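Local structure of CBS domain-containing protein (Listeria monocytogenes, 6XNU) at residues I119-V129 / G140-L148; L70-I79 / V99-V109. The protein binds the second messenger c-di-AMP, probably through its paired CBS motifs, and takes part in controlling (p)ppGpp and c-di-AMP homeostasis. All coordinates share one frame; numbering follows the deposited sequence.

Contact 1. Residues I119-V129 / G140-L148; sequences IVHLLVDHPFV and GIVTRRVVL
Arg144 reaches across to the backbone carbonyls of Leu123 and Val124. Its NE meets Leu123 O at 2.7 Å in an almost straight bond (174°), the oxygen lying in the guanidinium plane. NH2 donates to Val124 O at 2.8 Å, a more bent bond whose donor stands above that carbonyl's plane; its second bond, to Leu123 O, is weak. Pro127 CA lies over one face of the guanidinium, 3.8 Å above its plane and displaced toward the rim. Backbone bonds set the arginine's base: Arg144 N donates to Pro127 O, and the hairpin of strands 128-132 and 138-143 pairs Val129 with Val142 through two bonds, Val129 N to Val142 O measuring 2.9 Å. Phe128 CD2 meets Ile141 CG2 at 3.8 Å, obliquely to the ring, and Thr143 OG1 accepts from Arg145 N, capping the next helix. Branched Leu123 brings CD1 to 4.0 Å from Val147 CG2; Leu148 of the second subunit packs on it too. Arg144 also packs against Arg144 of the second subunit, and Asp125 makes an intersubunit salt bridge to that subunit's Arg145. Two partly negative oxygens would be well matched by a cation with N-H donors on neighbouring nitrogens, so arginine suits the place.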
loop_
_atom_site.group_PDB
_atom_site.type_symbol
_atom_site.label_atom_id
_atom_site.label_comp_id
_atom_site.label_asym_id
_atom_site.label_seq_id
_atom_site.Cartn_x
_atom_site.Cartn_y
_atom_site.Cartn_z
ATOM N N ILE A 119 -13.773 11.800 -8.835
ATOM C CA ILE A 119 -12.507 11.075 -8.777
ATOM C C ILE A 119 -11.754 11.447 -7.506
ATOM O O ILE A 119 -11.282 10.579 -6.764
ATOM C CB ILE A 119 -11.675 11.351 -10.042
ATOM C CG1 ILE A 119 -12.297 10.620 -11.237
ATOM C CG2 ILE A 119 -10.216 10.912 -9.844
ATOM C CD1 ILE A 119 -11.699 10.988 -12.578
ATOM N N VAL A 120 -11.676 12.745 -7.211
ATOM C CA VAL A 120 -11.012 13.182 -5.985
ATOM C C VAL A 120 -11.722 12.613 -4.762
ATOM O O VAL A 120 -11.081 12.202 -3.786
ATOM C CB VAL A 120 -10.939 14.718 -5.945
ATOM C CG1 VAL A 120 -10.351 15.185 -4.625
ATOM C CG2 VAL A 120 -10.112 15.230 -7.113
ATOM N N HIS A 121 -13.056 12.562 -4.804
ATOM C CA HIS A 121 -13.824 11.998 -3.700
ATOM C C HIS A 121 -13.494 10.523 -3.478
ATOM O O HIS A 121 -13.363 10.073 -2.332
ATOM C CB HIS A 121 -15.317 12.178 -3.978
ATOM C CG HIS A 121 -16.207 11.559 -2.947
ATOM N ND1 HIS A 121 -16.407 12.120 -1.704
ATOM C CD2 HIS A 121 -16.954 10.429 -2.975
ATOM C CE1 HIS A 121 -17.237 11.362 -1.010
ATOM N NE2 HIS A 121 -17.584 10.330 -1.758
ATOM N N LEU A 122 -13.381 9.746 -4.559
ATOM C CA LEU A 122 -13.038 8.332 -4.413
ATOM C C LEU A 122 -11.643 8.162 -3.822
ATOM O O LEU A 122 -11.401 7.244 -3.025
ATOM C CB LEU A 122 -13.132 7.630 -5.765
ATOM C CG LEU A 122 -14.547 7.475 -6.317
ATOM C CD1 LEU A 122 -14.502 6.879 -7.706
ATOM C CD2 LEU A 122 -15.384 6.614 -5.385
ATOM N N LEU A 123 -10.714 9.042 -4.197
ATOM C CA LEU A 123 -9.339 8.920 -3.737
ATOM C C LEU A 123 -9.189 9.226 -2.252
ATOM O O LEU A 123 -8.114 8.983 -1.697
ATOM C CB LEU A 123 -8.426 9.827 -4.575
ATOM C CG LEU A 123 -8.257 9.349 -6.025
ATOM C CD1 LEU A 123 -7.577 10.407 -6.892
ATOM C CD2 LEU A 123 -7.497 8.027 -6.076
ATOM N N VAL A 124 -10.242 9.725 -1.598
ATOM C CA VAL A 124 -10.190 9.923 -0.151
ATOM C C VAL A 124 -10.034 8.589 0.569
ATOM O O VAL A 124 -9.165 8.425 1.432
ATOM C CB VAL A 124 -11.439 10.679 0.327
ATOM C CG1 VAL A 124 -11.511 10.675 1.846
ATOM C CG2 VAL A 124 -11.411 12.099 -0.205
ATOM N N ASP A 125 -10.871 7.612 0.233
ATOM C CA ASP A 125 -10.815 6.328 0.915
ATOM C C ASP A 125 -10.190 5.239 0.057
ATOM O O ASP A 125 -10.194 4.068 0.453
ATOM C CB ASP A 125 -12.211 5.917 1.380
ATOM C CG ASP A 125 -12.697 6.749 2.555
ATOM O OD1 ASP A 125 -11.904 6.998 3.489
ATOM O OD2 ASP A 125 -13.871 7.168 2.538
ATOM N N HIS A 126 -9.643 5.599 -1.104
ATOM C CA HIS A 126 -8.993 4.626 -1.969
ATOM C C HIS A 126 -7.665 5.177 -2.474
ATOM O O HIS A 126 -7.630 6.219 -3.141
ATOM C CB HIS A 126 -9.908 4.249 -3.134
ATOM C CG HIS A 126 -11.247 3.744 -2.699
ATOM N ND1 HIS A 126 -12.350 4.564 -2.586
ATOM C CD2 HIS A 126 -11.655 2.507 -2.329
ATOM C CE1 HIS A 126 -13.383 3.852 -2.171
ATOM N NE2 HIS A 126 -12.987 2.601 -2.006
ATOM N N PRO A 127 -6.558 4.510 -2.153
ATOM C CA PRO A 127 -5.249 4.955 -2.657
ATOM C C PRO A 127 -5.148 4.965 -4.171
ATOM O O PRO A 127 -4.383 5.759 -4.727
ATOM C CB PRO A 127 -4.282 3.939 -2.037
ATOM C CG PRO A 127 -4.968 3.493 -0.791
ATOM C CD PRO A 127 -6.435 3.453 -1.134
ATOM N N PHE A 128 -5.862 4.073 -4.855
ATOM C CA PHE A 128 -5.987 4.150 -6.303
ATOM C C PHE A 128 -7.371 3.667 -6.674
ATOM O O PHE A 128 -8.034 2.967 -5.903
ATOM C CB PHE A 128 -4.934 3.314 -7.044
ATOM C CG PHE A 128 -5.100 1.829 -6.863
ATOM C CD1 PHE A 128 -4.511 1.187 -5.784
ATOM C CD2 PHE A 128 -5.837 1.077 -7.768
ATOM C CE1 PHE A 128 -4.658 -0.181 -5.609
ATOM C CE2 PHE A 128 -5.991 -0.282 -7.596
ATOM C CZ PHE A 128 -5.400 -0.910 -6.520
ATOM N N VAL A 129 -7.790 4.049 -7.871
ATOM C CA VAL A 129 -9.070 3.618 -8.418
ATOM C C VAL A 129 -8.857 3.135 -9.841
ATOM O O VAL A 129 -8.175 3.789 -10.635
ATOM C CB VAL A 129 -10.123 4.739 -8.371
ATOM C CG1 VAL A 129 -11.440 4.248 -8.974
ATOM C CG2 VAL A 129 -10.347 5.165 -6.938
ATOM N N GLY A 140 -6.444 0.985 -16.736
ATOM C CA GLY A 140 -5.377 1.588 -15.969
ATOM C C GLY A 140 -5.877 1.976 -14.589
ATOM O O GLY A 140 -6.977 1.611 -14.183
ATOM N N ILE A 141 -5.028 2.707 -13.866
ATOM C CA ILE A 141 -5.385 3.162 -12.528
ATOM C C ILE A 141 -5.051 4.639 -12.393
ATOM O O ILE A 141 -4.161 5.167 -13.070
ATOM C CB ILE A 141 -4.694 2.345 -11.404
ATOM C CG1 ILE A 141 -3.182 2.524 -11.451
ATOM C CG2 ILE A 141 -5.091 0.850 -11.478
ATOM C CD1 ILE A 141 -2.477 1.867 -10.268
ATOM N N VAL A 142 -5.814 5.314 -11.539
ATOM C CA VAL A 142 -5.512 6.672 -11.094
ATOM C C VAL A 142 -5.160 6.585 -9.616
ATOM O O VAL A 142 -5.854 5.901 -8.859
ATOM C CB VAL A 142 -6.709 7.615 -11.330
ATOM C CG1 VAL A 142 -6.425 8.990 -10.758
ATOM C CG2 VAL A 142 -7.013 7.716 -12.813
ATOM N N THR A 143 -4.078 7.255 -9.197
ATOM C CA THR A 143 -3.658 7.186 -7.804
ATOM C C THR A 143 -3.715 8.566 -7.155
ATOM O O THR A 143 -3.963 9.588 -7.802
ATOM C CB THR A 143 -2.243 6.589 -7.648
ATOM O OG1 THR A 143 -1.235 7.594 -7.852
ATOM C CG2 THR A 143 -2.025 5.427 -8.633
ATOM N N ARG A 144 -3.474 8.571 -5.844
ATOM C CA ARG A 144 -3.496 9.817 -5.082
ATOM C C ARG A 144 -2.358 10.750 -5.454
ATOM O O ARG A 144 -2.448 11.963 -5.185
ATOM C CB ARG A 144 -3.405 9.507 -3.596
ATOM C CG ARG A 144 -4.689 9.064 -2.965
ATOM C CD ARG A 144 -4.406 8.677 -1.532
ATOM N NE ARG A 144 -5.613 8.286 -0.811
ATOM C CZ ARG A 144 -5.598 7.536 0.282
ATOM N NH1 ARG A 144 -4.439 7.107 0.760
ATOM N NH2 ARG A 144 -6.730 7.229 0.901
ATOM N N ARG A 145 -1.290 10.230 -6.063
ATOM C CA ARG A 145 -0.093 11.042 -6.272
ATOM C C ARG A 145 -0.382 12.278 -7.117
ATOM O O ARG A 145 0.171 13.351 -6.853
ATOM C CB ARG A 145 1.009 10.206 -6.917
ATOM C CG ARG A 145 2.264 11.002 -7.226
ATOM C CD ARG A 145 3.421 10.061 -7.482
ATOM N NE ARG A 145 4.684 10.769 -7.665
ATOM C CZ ARG A 145 5.104 11.249 -8.827
ATOM N NH1 ARG A 145 4.358 11.101 -9.915
ATOM N NH2 ARG A 145 6.269 11.881 -8.898
ATOM N N VAL A 146 -1.240 12.156 -8.142
ATOM C CA VAL A 146 -1.502 13.309 -9.003
ATOM C C VAL A 146 -2.110 14.449 -8.189
ATOM O O VAL A 146 -1.803 15.623 -8.421
ATOM C CB VAL A 146 -2.402 12.917 -10.199
ATOM C CG1 VAL A 146 -3.757 12.394 -9.734
ATOM C CG2 VAL A 146 -2.591 14.111 -11.127
ATOM N N VAL A 147 -2.957 14.124 -7.209
ATOM C CA VAL A 147 -3.575 15.178 -6.404
ATOM C C VAL A 147 -2.536 15.815 -5.492
ATOM O O VAL A 147 -2.510 17.042 -5.314
ATOM C CB VAL A 147 -4.765 14.620 -5.604
ATOM C CG1 VAL A 147 -5.375 15.718 -4.723
ATOM C CG2 VAL A 147 -5.831 14.021 -6.563
ATOM N N LEU A 148 -1.644 15.002 -4.918
ATOM C CA LEU A 148 -0.569 15.567 -4.105
ATOM C C LEU A 148 0.332 16.470 -4.940
ATOM O O LEU A 148 0.796 17.508 -4.457
ATOM C CB LEU A 148 0.249 14.451 -3.450
ATOM C CG LEU A 148 -0.164 14.084 -2.027
ATOM C CD1 LEU A 148 0.171 15.217 -1.031
ATOM C CD2 LEU A 148 -1.634 13.744 -1.961
HETATM O O HOH W 1 -2.039 6.268 -4.056
#

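Contact 2. Residues L70-I79 / V99-V109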
loop_
_atom_site.group_PDB
_atom_site.type_symbol
_atom_site.label_atom_id
_atom_site.label_comp_id
_atom_site.label_asym_id
_atom_site.label_seq_id
_atom_site.Cartn_x
_atom_site.Cartn_y
_atom_site.Cartn_z
ATOM N N LEU A 70 -12.366 -6.329 -15.619
ATOM C CA LEU A 70 -11.980 -6.201 -14.215
ATOM C C LEU A 70 -13.017 -6.856 -13.309
ATOM O O LEU A 70 -14.181 -6.444 -13.300
ATOM C CB LEU A 70 -11.827 -4.722 -13.860
ATOM C CG LEU A 70 -11.507 -4.411 -12.394
ATOM C CD1 LEU A 70 -10.124 -4.923 -12.012
ATOM C CD2 LEU A 70 -11.597 -2.923 -12.174
ATOM N N HIS A 71 -12.583 -7.837 -12.510
ATOM C CA HIS A 71 -13.458 -8.580 -11.607
ATOM C C HIS A 71 -13.183 -8.341 -10.133
ATOM O O HIS A 71 -14.094 -8.494 -9.319
ATOM C CB HIS A 71 -13.343 -10.092 -11.857
ATOM C CG HIS A 71 -14.032 -10.553 -13.103
ATOM N ND1 HIS A 71 -15.178 -11.319 -13.077
ATOM C CD2 HIS A 71 -13.733 -10.365 -14.409
ATOM C CE1 HIS A 71 -15.562 -11.573 -14.316
ATOM N NE2 HIS A 71 -14.706 -11.003 -15.146
ATOM N N GLY A 72 -11.960 -7.984 -9.759
ATOM C CA GLY A 72 -11.679 -7.885 -8.339
ATOM C C GLY A 72 -10.318 -7.276 -8.093
ATOM O O GLY A 72 -9.577 -6.948 -9.024
ATOM N N LEU A 73 -10.017 -7.119 -6.808
ATOM C CA LEU A 73 -8.745 -6.604 -6.319
ATOM C C LEU A 73 -8.230 -7.582 -5.283
ATOM O O LEU A 73 -9.016 -8.131 -4.504
ATOM C CB LEU A 73 -8.899 -5.213 -5.698
ATOM C CG LEU A 73 -9.371 -4.075 -6.609
ATOM C CD1 LEU A 73 -9.690 -2.840 -5.788
ATOM C CD2 LEU A 73 -8.300 -3.783 -7.648
ATOM N N ILE A 74 -6.920 -7.823 -5.286
ATOM C CA ILE A 74 -6.338 -8.794 -4.371
ATOM C C ILE A 74 -5.039 -8.250 -3.786
ATOM O O ILE A 74 -4.285 -7.525 -4.443
ATOM C CB ILE A 74 -6.124 -10.167 -5.059
ATOM C CG1 ILE A 74 -5.836 -11.267 -4.032
ATOM C CG2 ILE A 74 -5.023 -10.092 -6.114
ATOM C CD1 ILE A 74 -5.835 -12.668 -4.652
ATOM N N SER A 75 -4.794 -8.604 -2.526
ATOM C CA SER A 75 -3.602 -8.190 -1.801
ATOM C C SER A 75 -3.022 -9.381 -1.052
ATOM O O SER A 75 -3.672 -10.410 -0.870
ATOM C CB SER A 75 -3.912 -7.085 -0.798
ATOM O OG SER A 75 -4.695 -7.608 0.264
ATOM N N ALA A 76 -1.784 -9.213 -0.582
ATOM C CA ALA A 76 -1.170 -10.246 0.243
ATOM C C ALA A 76 -1.944 -10.480 1.534
ATOM O O ALA A 76 -2.016 -11.621 2.010
ATOM C CB ALA A 76 0.279 -9.877 0.563
ATOM N N ALA A 77 -2.536 -9.429 2.113
ATOM C CA ALA A 77 -3.276 -9.614 3.359
ATOM C C ALA A 77 -4.517 -10.465 3.133
ATOM O O ALA A 77 -4.852 -11.314 3.964
ATOM C CB ALA A 77 -3.659 -8.265 3.961
ATOM N N MET A 78 -5.197 -10.273 2.002
ATOM C CA MET A 78 -6.366 -11.094 1.700
ATOM C C MET A 78 -5.978 -12.552 1.532
ATOM O O MET A 78 -6.689 -13.458 1.987
ATOM C CB MET A 78 -7.043 -10.597 0.426
ATOM C CG MET A 78 -7.593 -9.208 0.479
ATOM S SD MET A 78 -8.243 -8.793 -1.157
ATOM C CE MET A 78 -8.093 -7.010 -1.132
ATOM N N ILE A 79 -4.848 -12.794 0.871
ATOM C CA ILE A 79 -4.383 -14.155 0.633
ATOM C C ILE A 79 -3.987 -14.824 1.945
ATOM O O ILE A 79 -4.398 -15.956 2.235
ATOM C CB ILE A 79 -3.210 -14.128 -0.365
ATOM C CG1 ILE A 79 -3.708 -13.752 -1.764
ATOM C CG2 ILE A 79 -2.432 -15.430 -0.336
ATOM C CD1 ILE A 79 -2.594 -13.390 -2.719
ATOM N N VAL A 99 -7.715 -17.133 -6.873
ATOM C CA VAL A 99 -7.768 -15.704 -6.556
ATOM C C VAL A 99 -9.207 -15.245 -6.351
ATOM O O VAL A 99 -9.488 -14.403 -5.487
ATOM C CB VAL A 99 -7.062 -14.872 -7.647
ATOM C CG1 VAL A 99 -5.554 -15.090 -7.593
ATOM C CG2 VAL A 99 -7.627 -15.188 -9.036
ATOM N N GLU A 100 -10.142 -15.773 -7.143
ATOM C CA GLU A 100 -11.515 -15.300 -7.013
ATOM C C GLU A 100 -12.129 -15.705 -5.678
ATOM O O GLU A 100 -13.133 -15.108 -5.265
ATOM C CB GLU A 100 -12.363 -15.817 -8.175
ATOM C CG GLU A 100 -12.406 -17.330 -8.263
ATOM C CD GLU A 100 -11.378 -17.901 -9.224
ATOM O OE1 GLU A 100 -10.305 -17.289 -9.423
ATOM O OE2 GLU A 100 -11.643 -18.982 -9.787
ATOM N N ASP A 101 -11.524 -16.681 -4.995
ATOM C CA ASP A 101 -12.002 -17.124 -3.686
ATOM C C ASP A 101 -11.771 -16.075 -2.608
ATOM O O ASP A 101 -12.527 -16.022 -1.631
ATOM C CB ASP A 101 -11.313 -18.430 -3.265
ATOM C CG ASP A 101 -11.655 -19.618 -4.167
ATOM O OD1 ASP A 101 -12.734 -19.612 -4.802
ATOM O OD2 ASP A 101 -10.833 -20.567 -4.220
ATOM N N VAL A 102 -10.738 -15.242 -2.749
ATOM C CA VAL A 102 -10.365 -14.304 -1.699
ATOM C C VAL A 102 -10.399 -12.851 -2.146
ATOM O O VAL A 102 -10.341 -11.959 -1.289
ATOM C CB VAL A 102 -8.974 -14.633 -1.109
ATOM C CG1 VAL A 102 -8.850 -16.121 -0.834
ATOM C CG2 VAL A 102 -7.869 -14.166 -2.036
ATOM N N MET A 103 -10.492 -12.576 -3.441
ATOM C CA MET A 103 -10.405 -11.204 -3.920
ATOM C C MET A 103 -11.586 -10.363 -3.438
ATOM O O MET A 103 -12.677 -10.873 -3.164
ATOM C CB MET A 103 -10.354 -11.182 -5.445
ATOM C CG MET A 103 -11.660 -11.608 -6.083
ATOM S SD MET A 103 -11.538 -11.665 -7.873
ATOM C CE MET A 103 -13.189 -12.199 -8.330
ATOM N N GLN A 104 -11.354 -9.057 -3.352
ATOM C CA GLN A 104 -12.397 -8.091 -3.031
ATOM C C GLN A 104 -13.204 -7.788 -4.291
ATOM O O GLN A 104 -12.637 -7.416 -5.324
ATOM C CB GLN A 104 -11.762 -6.826 -2.459
ATOM C CG GLN A 104 -12.566 -5.543 -2.598
ATOM C CD GLN A 104 -11.836 -4.365 -1.979
ATOM O OE1 GLN A 104 -11.358 -4.449 -0.847
ATOM N NE2 GLN A 104 -11.729 -3.267 -2.723
ATOM N N THR A 105 -14.521 -7.968 -4.220
ATOM C CA THR A 105 -15.393 -7.707 -5.357
ATOM C C THR A 105 -16.151 -6.398 -5.222
ATOM O O THR A 105 -16.886 -6.021 -6.140
ATOM C CB THR A 105 -16.383 -8.856 -5.531
ATOM O OG1 THR A 105 -17.104 -9.030 -4.309
ATOM C CG2 THR A 105 -15.654 -10.149 -5.879
ATOM N N ASP A 106 -15.983 -5.704 -4.103
ATOM C CA ASP A 106 -16.644 -4.438 -3.803
ATOM C C ASP A 106 -15.619 -3.322 -3.985
ATOM O O ASP A 106 -14.867 -2.994 -3.068
ATOM C CB ASP A 106 -17.183 -4.470 -2.379
ATOM C CG ASP A 106 -16.131 -4.952 -1.373
ATOM O OD1 ASP A 106 -15.660 -6.112 -1.488
ATOM O OD2 ASP A 106 -15.750 -4.158 -0.479
ATOM N N PHE A 107 -15.577 -2.731 -5.175
ATOM C CA PHE A 107 -14.594 -1.688 -5.439
ATOM C C PHE A 107 -15.188 -0.625 -6.367
ATOM O O PHE A 107 -16.052 -0.940 -7.192
ATOM C CB PHE A 107 -13.314 -2.263 -6.069
ATOM C CG PHE A 107 -13.568 -3.132 -7.262
ATOM C CD1 PHE A 107 -13.687 -2.584 -8.527
ATOM C CD2 PHE A 107 -13.701 -4.504 -7.118
ATOM C CE1 PHE A 107 -13.944 -3.390 -9.630
ATOM C CE2 PHE A 107 -13.952 -5.313 -8.213
ATOM C CZ PHE A 107 -14.072 -4.758 -9.469
ATOM N N PRO A 108 -14.742 0.613 -6.242
ATOM C CA PRO A 108 -15.190 1.647 -7.182
ATOM C C PRO A 108 -14.410 1.567 -8.484
ATOM O O PRO A 108 -13.313 1.010 -8.553
ATOM C CB PRO A 108 -14.883 2.947 -6.435
ATOM C CG PRO A 108 -13.662 2.610 -5.635
ATOM C CD PRO A 108 -13.787 1.147 -5.253
ATOM N N VAL A 109 -15.005 2.132 -9.536
ATOM C CA VAL A 109 -14.320 2.262 -10.815
ATOM C C VAL A 109 -14.567 3.650 -11.383
ATOM O O VAL A 109 -15.501 4.353 -10.994
ATOM C CB VAL A 109 -14.742 1.189 -11.845
ATOM C CG1 VAL A 109 -14.420 -0.218 -11.340
ATOM C CG2 VAL A 109 -16.226 1.319 -12.179
#
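Leu73 and Gln104 form a single antiparallel bridge where the segment 99-109, on its way to strand 109-110, meets strand 70-75, the outermost strand of a three-stranded mixed sheet in this CBS-pair fold. Both backbone bonds of the hydrogen-bonded pair are made: Gln104 N to Leu73 O at 2.8 Å, and Leu73 N to Gln104 O. Next to them Met103 can be followed outward. Its CB lies 3.5 Å from Leu73 O; CG sits between the backbone N and the carbonyl carbon (chi1 69°), which sends the extended chain back along the strand. SD then passes 3.8 Å from Gly72 CA, where a glycine leaves room for the sulfur, and CE finishes near His71 O and CB. His71 and Gly72 form a classic beta bulge opposite Val63, and the His71 ring turns to Asp65, to which NE2 is hydrogen-bonded. Toward the helix 76-82, Ile74 CD1 touches both Val102 CG2, at 3.6 Å, and Val99 CG1. Flexible Met78 lays SD beside Val102 O and CE against Gln104 CB, while Ser75 OG caps the helix by accepting from Met78 N. Phe107 touches Leu70 at its ring, CE1 to Leu70 CD2 3.5 Å, and Leu73 at its base, CB to Leu73 CD1 3.7 Å. The edge of the Phe107 ring, at CE2, meets His71 O at 3.4 Å.

Contacts 1 and 2 follow one another along the chain, their centres about 18 Å apart on opposite sides of the chain's centre. They nevertheless touch where the segment 99-109 reaches the helix and strand of contact 1. There Pro108 CD packs 3.6 Å from His126 NE2, and Pro108 CB rests 3.8 Å from Leu122 CD2. Leu70 and Leu73 of contact 2 pack on Cys130, the residue after Val129, so strand 70-75 packs side chains against strand 128-132, joining the two sheets there. Both contacts reach the second subunit. Neither holds a bound ligand; in CBS pairs adenine nucleotides commonly sit in clefts between the motifs, so c-di-AMP probably binds in such a cleft, but this geometry does not place it.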